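Local coordinates for protein lombricine kinase (Urechis caupo, PDB 3JPZ) that catalyses the reversible transfer of a phosphoryl group between ATP and the guanidino compound lombricine, as a member of the phosphagen kinase family, at residues 7-12 / 25-31; 122-127 / 256-260; 198-203 / 215-219. One frame throughout, in Å; residues are numbered along the deposited sequence.

Interaction 1 stands apart at the edge of the N-terminal region, its centre about 31 Å from that of interaction 2 and about 34 Å from that of interaction 3. It joins two short helices through aromatic rings, with no hydrogen bond between its segments. Interactions 2 and 3 lie in the catalytic domain with centres about 16 Å apart, and both pack against helix 135-149. There polar bonds dominate: backbone bridging plus arginine side chains on carbonyl oxygens, with a salt bridge in interaction 2. Interaction 3 is the most buried; the other two are partly buried. Each also touches the second subunit, and interactions 2 and 3 approach ADP-binding arginines.

Interaction 1 (7-12 / 25-31); sequences AKANFP and LNFEMYQ
An aromatic cluster of Phe11, Phe27 and Tyr30 joins the end of helix 7-10 to the start of helix 27-33. Phe11, the first residue to leave the helical course, turns a ring face to Phe27 and an edge to Tyr30, its CG anti to the backbone N (chi1 -175°). The edge of Phe27 is turned to a face of Phe11 in a T-shaped stack, centroids 5.7 Å apart and planes at 86°. Over that face also sits Phe27 CA, 4.0 Å from the Phe11 centroid. Phe11 directs its own edge at the face of Tyr30, an offset edge-to-face pair with Phe11 CD1 3.6 Å from Tyr30 CG. Pro12 CD adds a CH-pi contact over a Tyr30 face, 4.1 Å from the ring centroid. Ala7 CB fills in beside the cluster, 3.9 Å from both Phe27 CE1 and Tyr30 CD2. The Tyr30 hydroxyl is hydrogen-bonded to Asp45. Asn26 caps the second helix, its OD1 taking Met29 N at 2.9 Å. Arg139 of the second subunit bonds to the carbonyls of Ala9 and Phe11, placing this N-terminal helix at the dimer interface. Such edge-to-face rings typify an aromatic cluster, here joining two N-terminal helices of a phosphagen kinase.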
loop_
_atom_site.group_PDB
_atom_site.type_symbol
_atom_site.label_atom_id
_atom_site.label_comp_id
_atom_site.label_asym_id
_atom_site.label_seq_id
_atom_site.Cartn_x
_atom_site.Cartn_y
_atom_site.Cartn_z
ATOM N N ALA A 7 -17.330 16.504 -5.618
ATOM C CA ALA A 7 -17.204 15.465 -6.630
ATOM C C ALA A 7 -16.331 15.913 -7.805
ATOM O O ALA A 7 -15.546 15.130 -8.330
ATOM C CB ALA A 7 -18.588 15.036 -7.117
ATOM N N LYS A 8 -16.462 17.171 -8.211
ATOM C CA LYS A 8 -15.695 17.696 -9.342
ATOM C C LYS A 8 -14.199 17.663 -9.050
ATOM O O LYS A 8 -13.395 17.217 -9.874
ATOM C CB LYS A 8 -16.119 19.135 -9.647
ATOM C CG LYS A 8 -15.510 19.720 -10.917
ATOM C CD LYS A 8 -15.875 21.194 -11.075
ATOM C CE LYS A 8 -15.171 21.835 -12.264
ATOM N NZ LYS A 8 -15.633 23.238 -12.501
ATOM N N ALA A 9 -13.835 18.143 -7.869
ATOM C CA ALA A 9 -12.443 18.209 -7.460
ATOM C C ALA A 9 -11.841 16.805 -7.343
ATOM O O ALA A 9 -10.624 16.622 -7.457
ATOM C CB ALA A 9 -12.331 18.941 -6.124
ATOM N N ASN A 10 -12.700 15.816 -7.129
ATOM C CA ASN A 10 -12.254 14.498 -6.709
ATOM C C ASN A 10 -12.368 13.403 -7.754
ATOM O O ASN A 10 -11.897 12.292 -7.540
ATOM C CB ASN A 10 -13.027 14.080 -5.466
ATOM C CG ASN A 10 -12.461 14.705 -4.207
ATOM O OD1 ASN A 10 -11.347 14.393 -3.796
ATOM N ND2 ASN A 10 -13.231 15.583 -3.583
ATOM N N PHE A 11 -12.988 13.713 -8.881
ATOM C CA PHE A 11 -13.261 12.697 -9.876
ATOM C C PHE A 11 -11.957 12.119 -10.393
ATOM O O PHE A 11 -11.079 12.855 -10.820
ATOM C CB PHE A 11 -14.077 13.291 -11.023
ATOM C CG PHE A 11 -14.519 12.283 -12.041
ATOM C CD1 PHE A 11 -15.385 11.259 -11.696
ATOM C CD2 PHE A 11 -14.082 12.373 -13.356
ATOM C CE1 PHE A 11 -15.800 10.334 -12.646
ATOM C CE2 PHE A 11 -14.495 11.457 -14.303
ATOM C CZ PHE A 11 -15.350 10.439 -13.949
ATOM N N PRO A 12 -11.814 10.792 -10.332
ATOM C CA PRO A 12 -10.601 10.171 -10.862
ATOM C C PRO A 12 -10.407 10.490 -12.331
ATOM O O PRO A 12 -11.378 10.728 -13.034
ATOM C CB PRO A 12 -10.866 8.674 -10.688
ATOM C CG PRO A 12 -11.830 8.595 -9.547
ATOM C CD PRO A 12 -12.683 9.822 -9.647
ATOM N N LEU A 25 -18.134 4.328 -14.190
ATOM C CA LEU A 25 -18.197 5.408 -13.213
ATOM C C LEU A 25 -17.953 6.742 -13.899
ATOM O O LEU A 25 -16.860 7.293 -13.829
ATOM C CB LEU A 25 -17.161 5.204 -12.101
ATOM C CG LEU A 25 -17.208 6.250 -10.985
ATOM C CD1 LEU A 25 -18.559 6.240 -10.279
ATOM C CD2 LEU A 25 -16.089 6.030 -9.992
ATOM N N ASN A 26 -18.973 7.243 -14.584
ATOM C CA ASN A 26 -18.908 8.560 -15.193
ATOM C C ASN A 26 -19.148 9.598 -14.113
ATOM O O ASN A 26 -19.596 9.257 -13.020
ATOM C CB ASN A 26 -19.936 8.684 -16.315
ATOM C CG ASN A 26 -21.349 8.408 -15.847
ATOM O OD1 ASN A 26 -21.723 8.742 -14.726
ATOM N ND2 ASN A 26 -22.144 7.799 -16.712
ATOM N N PHE A 27 -18.852 10.860 -14.409
ATOM C CA PHE A 27 -18.871 11.895 -13.383
ATOM C C PHE A 27 -20.200 11.991 -12.648
ATOM O O PHE A 27 -20.259 12.392 -11.485
ATOM C CB PHE A 27 -18.575 13.267 -13.970
ATOM C CG PHE A 27 -18.732 14.369 -12.967
ATOM C CD1 PHE A 27 -17.823 14.501 -11.928
ATOM C CD2 PHE A 27 -19.813 15.233 -13.025
ATOM C CE1 PHE A 27 -17.973 15.484 -10.986
ATOM C CE2 PHE A 27 -19.966 16.226 -12.084
ATOM C CZ PHE A 27 -19.047 16.354 -11.065
ATOM N N GLU A 28 -21.264 11.641 -13.352
ATOM C CA GLU A 28 -22.618 11.818 -12.855
ATOM C C GLU A 28 -22.915 10.801 -11.762
ATOM O O GLU A 28 -23.410 11.147 -10.689
ATOM C CB GLU A 28 -23.604 11.678 -14.010
ATOM C CG GLU A 28 -23.535 12.823 -15.026
ATOM C CD GLU A 28 -22.272 12.805 -15.878
ATOM O OE1 GLU A 28 -21.750 11.707 -16.180
ATOM O OE2 GLU A 28 -21.801 13.899 -16.258
ATOM N N MET A 29 -22.610 9.541 -12.043
ATOM C CA MET A 29 -22.680 8.499 -11.033
ATOM C C MET A 29 -21.784 8.879 -9.861
ATOM O O MET A 29 -22.198 8.818 -8.704
ATOM C CB MET A 29 -22.230 7.167 -11.624
ATOM C CG MET A 29 -22.151 6.038 -10.616
ATOM S SD MET A 29 -21.643 4.492 -11.374
ATOM C CE MET A 29 -22.850 4.342 -12.684
ATOM N N TYR A 30 -20.556 9.280 -10.169
ATOM C CA TYR A 30 -19.604 9.678 -9.141
ATOM C C TYR A 30 -20.209 10.738 -8.239
ATOM O O TYR A 30 -20.081 10.671 -7.021
ATOM C CB TYR A 30 -18.317 10.211 -9.766
ATOM C CG TYR A 30 -17.234 10.477 -8.752
ATOM C CD1 TYR A 30 -16.597 9.427 -8.100
ATOM C CD2 TYR A 30 -16.839 11.774 -8.445
ATOM C CE1 TYR A 30 -15.605 9.660 -7.176
ATOM C CE2 TYR A 30 -15.842 12.017 -7.508
ATOM C CZ TYR A 30 -15.231 10.959 -6.882
ATOM O OH TYR A 30 -14.246 11.184 -5.950
ATOM N N GLN A 31 -20.884 11.706 -8.846
ATOM C CA GLN A 31 -21.461 12.823 -8.116
ATOM C C GLN A 31 -22.583 12.334 -7.206
ATOM O O GLN A 31 -22.707 12.770 -6.064
ATOM C CB GLN A 31 -21.986 13.864 -9.107
ATOM C CG GLN A 31 -22.256 15.240 -8.520
ATOM C CD GLN A 31 -22.627 16.252 -9.590
ATOM O OE1 GLN A 31 -23.373 15.942 -10.519
ATOM N NE2 GLN A 31 -22.107 17.466 -9.466
#

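Interaction 2 (122-127 / 256-260); sequences RGIRGL and REYMW
Ile124 and Tyr258 form a single beta bridge between two loops of the catalytic domain, one leaving strand 113-122 and one leading into strand 260-261. Met259 N donates to Gly123 O (2.9 Å) and Arg125 N to Glu257 O (2.9 Å), framing the bridge. Beside it, Arg122 bends at chi2 and lays its aliphatic part across Tyr258: CD sits over one ring face, 3.7 Å from the centroid, in a CH-pi contact. Its guanidinium stands steeply to that ring and finds Thr120 and, by cation-pi, Tyr266, while the Tyr258 hydroxyl bonds to Leu244 O. Arg125 turns at chi3 (-72°), which brings two nitrogens to different partners. Its NH1 makes a salt bridge to Glu257 OE2 at 3.1 Å, reaching the oxygen from above the carboxylate plane, the two flat groups 82° apart. Arg125 NH2 donates to Trp260 O at 2.9 Å and also pairs with Glu66. Met259 CG packs 3.6 Å from Arg125 CA. Ile124 to Leu127 is a type II turn, with Gly126 at its third position. Arg256 lies against it, one guanidinium face on Leu127 CD1, and NH1 bonds weakly to Arg125 O. Water 2 joins them, donating to Gly126 O at 2.7 Å and accepting from Arg256 NH2 at 3.0 Å.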
loop_
_atom_site.group_PDB
_atom_site.type_symbol
_atom_site.label_atom_id
_atom_site.label_comp_id
_atom_site.label_asym_id
_atom_site.label_seq_id
_atom_site.Cartn_x
_atom_site.Cartn_y
_atom_site.Cartn_z
ATOM N N ARG A 122 -16.143 -16.606 2.942
ATOM C CA ARG A 122 -17.285 -16.154 3.708
ATOM C C ARG A 122 -16.908 -14.868 4.414
ATOM O O ARG A 122 -15.781 -14.719 4.883
ATOM C CB ARG A 122 -17.705 -17.222 4.712
ATOM C CG ARG A 122 -18.309 -18.463 4.058
ATOM C CD ARG A 122 -19.643 -18.146 3.408
ATOM N NE ARG A 122 -20.279 -19.326 2.832
ATOM C CZ ARG A 122 -20.068 -19.763 1.593
ATOM N NH1 ARG A 122 -19.241 -19.115 0.792
ATOM N NH2 ARG A 122 -20.690 -20.848 1.148
ATOM N N GLY A 123 -17.846 -13.930 4.441
ATOM C CA GLY A 123 -17.748 -12.774 5.312
ATOM C C GLY A 123 -18.581 -13.009 6.560
ATOM O O GLY A 123 -19.529 -13.791 6.539
ATOM N N ILE A 124 -18.215 -12.350 7.652
ATOM C CA ILE A 124 -18.975 -12.436 8.892
ATOM C C ILE A 124 -19.827 -11.178 9.027
ATOM O O ILE A 124 -19.303 -10.072 9.124
ATOM C CB ILE A 124 -18.032 -12.578 10.099
ATOM C CG1 ILE A 124 -17.011 -13.701 9.855
ATOM C CG2 ILE A 124 -18.821 -12.837 11.378
ATOM C CD1 ILE A 124 -17.631 -15.073 9.608
ATOM N N ARG A 125 -21.144 -11.339 9.003
ATOM C CA ARG A 125 -22.049 -10.194 8.997
ATOM C C ARG A 125 -21.828 -9.321 10.228
ATOM O O ARG A 125 -21.546 -9.821 11.318
ATOM C CB ARG A 125 -23.508 -10.650 8.915
ATOM C CG ARG A 125 -24.516 -9.514 9.006
ATOM C CD ARG A 125 -25.871 -9.932 8.469
ATOM N NE ARG A 125 -25.863 -10.060 7.015
ATOM C CZ ARG A 125 -26.781 -10.718 6.314
ATOM N NH1 ARG A 125 -27.790 -11.320 6.926
ATOM N NH2 ARG A 125 -26.691 -10.775 4.998
ATOM N N GLY A 126 -21.939 -8.012 10.032
ATOM C CA GLY A 126 -21.697 -7.052 11.088
ATOM C C GLY A 126 -20.293 -6.474 11.074
ATOM O O GLY A 126 -20.017 -5.522 11.803
ATOM N N LEU A 127 -19.411 -7.026 10.242
ATOM C CA LEU A 127 -18.000 -6.663 10.296
ATOM C C LEU A 127 -17.425 -6.297 8.930
ATOM O O LEU A 127 -17.652 -6.987 7.935
ATOM C CB LEU A 127 -17.192 -7.806 10.886
ATOM C CG LEU A 127 -17.633 -8.232 12.289
ATOM C CD1 LEU A 127 -16.981 -9.541 12.667
ATOM C CD2 LEU A 127 -17.299 -7.154 13.300
ATOM N N ARG A 256 -23.841 -14.792 15.199
ATOM C CA ARG A 256 -23.137 -14.433 13.976
ATOM C C ARG A 256 -23.611 -15.277 12.797
ATOM O O ARG A 256 -24.154 -16.367 12.975
ATOM C CB ARG A 256 -21.629 -14.586 14.180
ATOM C CG ARG A 256 -21.012 -13.539 15.106
ATOM C CD ARG A 256 -21.114 -12.130 14.528
ATOM N NE ARG A 256 -20.355 -11.147 15.303
ATOM C CZ ARG A 256 -20.369 -9.837 15.068
ATOM N NH1 ARG A 256 -21.107 -9.341 14.082
ATOM N NH2 ARG A 256 -19.644 -9.020 15.821
ATOM N N GLU A 257 -23.401 -14.768 11.588
ATOM C CA GLU A 257 -23.874 -15.443 10.387
ATOM C C GLU A 257 -23.073 -14.989 9.173
ATOM O O GLU A 257 -22.592 -13.855 9.122
ATOM C CB GLU A 257 -25.355 -15.130 10.174
ATOM C CG GLU A 257 -25.659 -13.641 10.049
ATOM C CD GLU A 257 -27.138 -13.333 10.217
ATOM O OE1 GLU A 257 -27.874 -14.208 10.720
ATOM O OE2 GLU A 257 -27.566 -12.216 9.854
ATOM N N TYR A 258 -22.915 -15.879 8.199
ATOM C CA TYR A 258 -22.268 -15.504 6.951
ATOM C C TYR A 258 -23.035 -14.356 6.302
ATOM O O TYR A 258 -24.260 -14.309 6.363
ATOM C CB TYR A 258 -22.220 -16.688 5.974
ATOM C CG TYR A 258 -21.453 -17.900 6.459
ATOM C CD1 TYR A 258 -20.328 -17.767 7.259
ATOM C CD2 TYR A 258 -21.834 -19.180 6.074
ATOM C CE1 TYR A 258 -19.625 -18.874 7.691
ATOM C CE2 TYR A 258 -21.134 -20.294 6.493
ATOM C CZ TYR A 258 -20.030 -20.135 7.299
ATOM O OH TYR A 258 -19.331 -21.240 7.712
ATOM N N MET A 259 -22.317 -13.431 5.673
ATOM C CA MET A 259 -22.954 -12.418 4.849
ATOM C C MET A 259 -23.533 -13.083 3.617
ATOM O O MET A 259 -22.814 -13.728 2.853
ATOM C CB MET A 259 -21.939 -11.376 4.390
ATOM C CG MET A 259 -21.353 -10.535 5.496
ATOM S SD MET A 259 -20.048 -9.500 4.814
ATOM C CE MET A 259 -19.259 -8.936 6.314
ATOM N N TRP A 260 -24.829 -12.902 3.408
ATOM C CA TRP A 260 -25.517 -13.534 2.294
ATOM C C TRP A 260 -26.820 -12.812 2.025
ATOM O O TRP A 260 -27.591 -12.543 2.947
ATOM C CB TRP A 260 -25.815 -14.997 2.626
ATOM C CG TRP A 260 -26.613 -15.711 1.573
ATOM C CD1 TRP A 260 -26.122 -16.422 0.513
ATOM C CD2 TRP A 260 -28.044 -15.788 1.480
ATOM N NE1 TRP A 260 -27.158 -16.936 -0.229
ATOM C CE2 TRP A 260 -28.346 -16.558 0.340
ATOM C CE3 TRP A 260 -29.096 -15.276 2.245
ATOM C CZ2 TRP A 260 -29.657 -16.832 -0.054
ATOM C CZ3 TRP A 260 -30.400 -15.551 1.854
ATOM C CH2 TRP A 260 -30.667 -16.322 0.718
HETATM O O HOH W 1 -20.315 -14.314 2.689
HETATM O O HOH W 2 -20.136 -6.455 14.299
#

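Interaction 3 (198-203 / 215-219); sequences WPDARG and WINEE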
loop_
_atom_site.group_PDB
_atom_site.type_symbol
_atom_site.label_atom_id
_atom_site.label_comp_id
_atom_site.label_asym_id
_atom_site.label_seq_id
_atom_site.Cartn_x
_atom_site.Cartn_y
_atom_site.Cartn_z
ATOM N N TRP A 198 -0.599 -6.304 9.080
ATOM C CA TRP A 198 -0.166 -7.668 8.827
ATOM C C TRP A 198 0.865 -8.106 9.852
ATOM O O TRP A 198 1.824 -7.379 10.090
ATOM C CB TRP A 198 0.452 -7.779 7.441
ATOM C CG TRP A 198 0.519 -9.185 7.019
ATOM C CD1 TRP A 198 1.530 -10.056 7.242
ATOM C CD2 TRP A 198 -0.501 -9.914 6.335
ATOM N NE1 TRP A 198 1.216 -11.283 6.720
ATOM C CE2 TRP A 198 -0.027 -11.222 6.157
ATOM C CE3 TRP A 198 -1.763 -9.579 5.842
ATOM C CZ2 TRP A 198 -0.770 -12.201 5.517
ATOM C CZ3 TRP A 198 -2.502 -10.554 5.205
ATOM C CH2 TRP A 198 -2.004 -11.846 5.044
ATOM N N PRO A 199 0.695 -9.306 10.449
ATOM C CA PRO A 199 -0.342 -10.325 10.277
ATOM C C PRO A 199 -1.257 -10.463 11.493
ATOM O O PRO A 199 -1.679 -11.569 11.836
ATOM C CB PRO A 199 0.472 -11.608 10.167
ATOM C CG PRO A 199 1.811 -11.294 10.884
ATOM C CD PRO A 199 1.780 -9.839 11.282
ATOM N N ASP A 200 -1.538 -9.355 12.157
ATOM C CA ASP A 200 -2.446 -9.357 13.293
ATOM C C ASP A 200 -3.815 -9.924 12.911
ATOM O O ASP A 200 -4.452 -9.455 11.964
ATOM C CB ASP A 200 -2.608 -7.938 13.818
ATOM C CG ASP A 200 -3.360 -7.893 15.119
ATOM O OD1 ASP A 200 -4.450 -8.497 15.200
ATOM O OD2 ASP A 200 -2.848 -7.258 16.055
ATOM N N ALA A 201 -4.249 -10.942 13.649
ATOM C CA ALA A 201 -5.546 -11.580 13.427
ATOM C C ALA A 201 -5.611 -12.326 12.090
ATOM O O ALA A 201 -6.691 -12.540 11.547
ATOM C CB ALA A 201 -6.667 -10.556 13.520
ATOM N N ARG A 202 -4.457 -12.708 11.560
ATOM C CA ARG A 202 -4.407 -13.615 10.410
ATOM C C ARG A 202 -4.038 -14.984 10.922
ATOM O O ARG A 202 -3.269 -15.098 11.873
ATOM C CB ARG A 202 -3.359 -13.176 9.393
ATOM C CG ARG A 202 -3.852 -12.154 8.413
ATOM C CD ARG A 202 -4.265 -10.884 9.127
ATOM N NE ARG A 202 -4.660 -9.865 8.168
ATOM C CZ ARG A 202 -4.432 -8.565 8.303
ATOM N NH1 ARG A 202 -3.805 -8.102 9.372
ATOM N NH2 ARG A 202 -4.823 -7.728 7.354
ATOM N N GLY A 203 -4.577 -16.027 10.309
ATOM C CA GLY A 203 -4.234 -17.366 10.735
ATOM C C GLY A 203 -4.629 -18.460 9.775
ATOM O O GLY A 203 -5.378 -18.253 8.822
ATOM N N TRP A 215 -8.381 -20.240 6.083
ATOM C CA TRP A 215 -7.555 -19.038 6.218
ATOM C C TRP A 215 -8.411 -17.918 6.765
ATOM O O TRP A 215 -9.482 -17.634 6.239
ATOM C CB TRP A 215 -6.997 -18.558 4.891
ATOM C CG TRP A 215 -5.948 -19.397 4.288
ATOM C CD1 TRP A 215 -5.298 -20.441 4.858
ATOM C CD2 TRP A 215 -5.390 -19.229 2.986
ATOM N NE1 TRP A 215 -4.372 -20.952 3.979
ATOM C CE2 TRP A 215 -4.408 -20.219 2.823
ATOM C CE3 TRP A 215 -5.623 -18.327 1.940
ATOM C CZ2 TRP A 215 -3.661 -20.345 1.645
ATOM C CZ3 TRP A 215 -4.881 -18.458 0.770
ATOM C CH2 TRP A 215 -3.911 -19.456 0.638
ATOM N N ILE A 216 -7.924 -17.261 7.799
ATOM C CA ILE A 216 -8.634 -16.136 8.372
ATOM C C ILE A 216 -7.924 -14.834 8.020
ATOM O O ILE A 216 -6.717 -14.688 8.215
ATOM C CB ILE A 216 -8.771 -16.283 9.899
ATOM C CG1 ILE A 216 -9.561 -17.550 10.229
ATOM C CG2 ILE A 216 -9.459 -15.058 10.503
ATOM C CD1 ILE A 216 -9.765 -17.779 11.698
ATOM N N ASN A 217 -8.690 -13.907 7.461
ATOM C CA ASN A 217 -8.262 -12.531 7.298
ATOM C C ASN A 217 -7.091 -12.381 6.332
ATOM O O ASN A 217 -6.283 -11.470 6.462
ATOM C CB ASN A 217 -7.983 -11.897 8.671
ATOM C CG ASN A 217 -9.272 -11.543 9.415
ATOM O OD1 ASN A 217 -10.266 -11.165 8.799
ATOM N ND2 ASN A 217 -9.264 -11.677 10.731
ATOM N N GLU A 218 -7.012 -13.279 5.357
ATOM C CA GLU A 218 -6.180 -13.034 4.187
ATOM C C GLU A 218 -6.958 -12.085 3.273
ATOM O O GLU A 218 -6.977 -10.875 3.499
ATOM C CB GLU A 218 -5.831 -14.336 3.466
ATOM C CG GLU A 218 -4.748 -14.169 2.417
ATOM C CD GLU A 218 -5.134 -14.732 1.068
ATOM O OE1 GLU A 218 -6.318 -15.093 0.875
ATOM O OE2 GLU A 218 -4.250 -14.792 0.191
ATOM N N GLU A 219 -7.627 -12.632 2.264
ATOM C CA GLU A 219 -8.404 -11.829 1.320
ATOM C C GLU A 219 -9.846 -11.681 1.790
ATOM O O GLU A 219 -10.447 -10.615 1.677
ATOM C CB GLU A 219 -8.367 -12.472 -0.067
ATOM C CG GLU A 219 -9.208 -11.765 -1.111
ATOM C CD GLU A 219 -8.921 -12.260 -2.523
ATOM O OE1 GLU A 219 -9.718 -11.945 -3.433
ATOM O OE2 GLU A 219 -7.904 -12.963 -2.723
HETATM O O HOH W 3 -6.494 -8.754 4.970
#
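Trp198 meets Glu218 CA with the edge of its indole, at the foot of the beta-hairpin formed by strands 203-207 and 212-216. After it comes a cis peptide bond to Pro199, which starts a type II turn ending at Arg202. Within the turn Ala201 offers its carbonyl O to Asn217 ND2, 2.8 Å away and nearly straight at 163°; the acceptor lies in the amide plane. ND2 also bonds to Arg138 O. Arg202, bent at chi2 (62°), sets CG over the indole face of Trp198 and takes Trp198 CE3 against one guanidinium face, toward the rim. Its NE reaches Asn217 O at 2.8 Å in the guanidinium plane, and its NH1 returns to Asp200 O. NH2 donates to water 3, which lies 2.6 Å from Glu218 O. Gly203 then enters the strand as an antiparallel hydrogen-bonded pair with Ile216: Ile216 N to Gly203 O is 2.9 Å, Gly203 N to Ile216 O 3.3 Å. Ala201, Ile216 and Asn217 rest on helix 135-149, and the Glu218 side chain comes about 4 Å from that of ADP-binding Arg223. This is the open end of a beta-hairpin within the antiparallel catalytic sheet of a phosphagen kinase.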